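Local coordinates for hemoglobin (Mustelus griseus, PDB 1GCV), which carries oxygen from the gills to the peripheral tissues as the heme-binding alpha subunit of a tetrameric hemoglobin, at residues D74-H77 and S78-T82. Numbering follows the deposited sequence.
Sequences DDLH and SHLET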
ATOM      1  N   ASP A  74      14.250  21.100  -9.961  1.00 41.22           N
ATOM      2  CA  ASP A  74      15.641  20.781 -10.292  1.00 41.75           C
ATOM      3  C   ASP A  74      16.451  20.379  -9.061  1.00 41.20           C
ATOM      4  O   ASP A  74      17.494  19.734  -9.172  1.00 38.40           O
ATOM      5  CB  ASP A  74      16.305  21.976 -10.978  1.00 43.84           C
ATOM      6  CG  ASP A  74      15.865  22.133 -12.421  1.00 48.42           C
ATOM      7  OD1 ASP A  74      15.841  21.110 -13.145  1.00 46.69           O
ATOM      8  OD2 ASP A  74      15.544  23.274 -12.823  1.00 47.94           O
ATOM      9  N   ASP A  75      15.967  20.770  -7.889  1.00 38.80           N
ATOM     10  CA  ASP A  75      16.641  20.432  -6.646  1.00 37.54           C
ATOM     11  C   ASP A  75      15.601  20.126  -5.576  1.00 35.69           C
ATOM     12  O   ASP A  75      15.513  20.833  -4.569  1.00 35.10           O
ATOM     13  CB  ASP A  75      17.527  21.589  -6.190  1.00 39.56           C
ATOM     14  CG  ASP A  75      18.357  21.236  -4.968  1.00 46.02           C
ATOM     15  OD1 ASP A  75      18.655  22.154  -4.171  1.00 50.30           O
ATOM     16  OD2 ASP A  75      18.707  20.044  -4.802  1.00 46.76           O
ATOM     17  N   LEU A  76      14.818  19.073  -5.795  1.00 32.45           N
ATOM     18  CA  LEU A  76      13.774  18.690  -4.850  1.00 32.88           C
ATOM     19  C   LEU A  76      14.306  18.253  -3.481  1.00 33.86           C
ATOM     20  O   LEU A  76      13.729  18.607  -2.453  1.00 36.74           O
ATOM     21  CB  LEU A  76      12.898  17.578  -5.444  1.00 27.23           C
ATOM     22  CG  LEU A  76      11.560  17.976  -6.082  1.00 28.95           C
ATOM     23  CD1 LEU A  76      10.690  16.743  -6.246  1.00 29.26           C
ATOM     24  CD2 LEU A  76      10.847  19.000  -5.219  1.00 25.37           C
ATOM     25  N   HIS A  77      15.404  17.501  -3.460  1.00 35.72           N
ATOM     26  CA  HIS A  77      15.970  17.019  -2.198  1.00 36.50           C
ATOM     27  C   HIS A  77      16.409  18.092  -1.197  1.00 36.45           C
ATOM     28  O   HIS A  77      16.128  17.974  -0.006  1.00 39.07           O
ATOM     29  CB  HIS A  77      17.149  16.080  -2.459  1.00 40.37           C
ATOM     30  CG  HIS A  77      17.545  15.272  -1.262  1.00 49.23           C
ATOM     31  ND1 HIS A  77      17.280  13.922  -1.151  1.00 54.39           N
ATOM     32  CD2 HIS A  77      18.168  15.626  -0.112  1.00 49.90           C
ATOM     33  CE1 HIS A  77      17.721  13.482   0.013  1.00 55.63           C
ATOM     34  NE2 HIS A  77      18.265  14.496   0.662  1.00 54.79           N
ATOM     35  N   SER A  78      17.104  19.125  -1.666  1.00 35.06           N
ATOM     36  CA  SER A  78      17.563  20.187  -0.775  1.00 32.33           C
ATOM     37  C   SER A  78      16.437  21.151  -0.455  1.00 29.46           C
ATOM     38  O   SER A  78      16.416  21.761   0.612  1.00 29.87           O
ATOM     39  CB  SER A  78      18.723  20.959  -1.405  1.00 33.56           C
ATOM     40  OG  SER A  78      19.391  20.169  -2.371  1.00 43.34           O
ATOM     41  N   HIS A  79      15.494  21.284  -1.380  1.00 28.06           N
ATOM     42  CA  HIS A  79      14.369  22.194  -1.185  1.00 28.92           C
ATOM     43  C   HIS A  79      13.324  21.705  -0.173  1.00 27.98           C
ATOM     44  O   HIS A  79      12.828  22.495   0.638  1.00 27.46           O
ATOM     45  CB  HIS A  79      13.684  22.479  -2.525  1.00 30.16           C
ATOM     46  CG  HIS A  79      12.361  23.164  -2.387  1.00 32.17           C
ATOM     47  ND1 HIS A  79      12.245  24.509  -2.113  1.00 32.35           N
ATOM     48  CD2 HIS A  79      11.096  22.685  -2.461  1.00 33.70           C
ATOM     49  CE1 HIS A  79      10.967  24.830  -2.022  1.00 35.77           C
ATOM     50  NE2 HIS A  79      10.249  23.741  -2.228  1.00 34.74           N
ATOM     51  N   LEU A  80      12.990  20.416  -0.215  1.00 26.05           N
ATOM     52  CA  LEU A  80      11.989  19.858   0.697  1.00 25.99           C
ATOM     53  C   LEU A  80      12.573  19.308   1.999  1.00 27.49           C
ATOM     54  O   LEU A  80      11.853  18.719   2.804  1.00 27.53           O
ATOM     55  CB  LEU A  80      11.194  18.750  -0.006  1.00 24.30           C
ATOM     56  CG  LEU A  80      10.164  19.163  -1.063  1.00 21.87           C
ATOM     57  CD1 LEU A  80       9.713  17.925  -1.829  1.00 20.26           C
ATOM     58  CD2 LEU A  80       8.980  19.851  -0.401  1.00 20.23           C
ATOM     59  N   GLU A  81      13.872  19.504   2.205  1.00 29.03           N
ATOM     60  CA  GLU A  81      14.544  19.018   3.404  1.00 28.07           C
ATOM     61  C   GLU A  81      13.881  19.491   4.696  1.00 27.56           C
ATOM     62  O   GLU A  81      13.600  18.683   5.588  1.00 25.94           O
ATOM     63  CB  GLU A  81      16.006  19.456   3.396  1.00 30.41           C
ATOM     64  CG  GLU A  81      16.662  19.433   4.761  1.00 37.71           C
ATOM     65  CD  GLU A  81      18.172  19.392   4.677  1.00 44.13           C
ATOM     66  OE1 GLU A  81      18.730  18.287   4.501  1.00 47.00           O
ATOM     67  OE2 GLU A  81      18.800  20.466   4.787  1.00 47.52           O
ATOM     68  N   THR A  82      13.639  20.792   4.807  1.00 21.95           N
ATOM     69  CA  THR A  82      13.014  21.305   6.016  1.00 25.81           C
ATOM     70  C   THR A  82      11.630  20.695   6.195  1.00 22.58           C
ATOM     71  O   THR A  82      11.252  20.330   7.304  1.00 22.07           O
ATOM     72  CB  THR A  82      12.887  22.842   5.998  1.00 28.27           C
ATOM     73  OG1 THR A  82      14.177  23.426   5.781  1.00 38.26           O
ATOM     74  CG2 THR A  82      12.358  23.341   7.330  1.00 29.75           C
TER
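Asp75 and Ser78 meet in the EF corner of the globin fold, at the short helix 76-79 that lies between helix 53-71 and helix 81-91, a worked example of an N-cap aspartate holding the serine three residues on by a contact between side chains: the carboxylate meets the hydroxyl and not the Ser78 N-H. The Ser78 hydroxyl sits against both carboxylate oxygens, OG standing 2.5 Å from Asp75 OD2 and 2.8 Å from Asp75 OD1. With CG anti to the backbone N (chi1 -174°), beside its own carbonyl carbon, the Asp75 carboxylate is turned toward Ser78 OG. The same residue also contributes its main chain: His79 N bonds to Asp75 O at 3.2 Å, and His79 CB comes close to the same oxygen, also 3.2 Å. One residue further along, Leu80 N donates to Leu76 O (3.0 Å, 162° at the hydrogen); this bond closes the helix, for Leu80 is the first residue to leave helical phi/psi and stands at the N-cap of helix 81-91. The two leucines run side by side, Leu76 CD2 touching Leu80 CD1 at 3.7 Å. Leu76 also meets Ala69 of helix 53-71. This single turn therefore bridges helix 53-71 and the helix 81-91 that carries His87, by the globin pattern the proximal ligand of the heme iron, with Leu76 (at Ala130) and the following Leu80 (at Ile131 and Glu134) resting on helix 118-135.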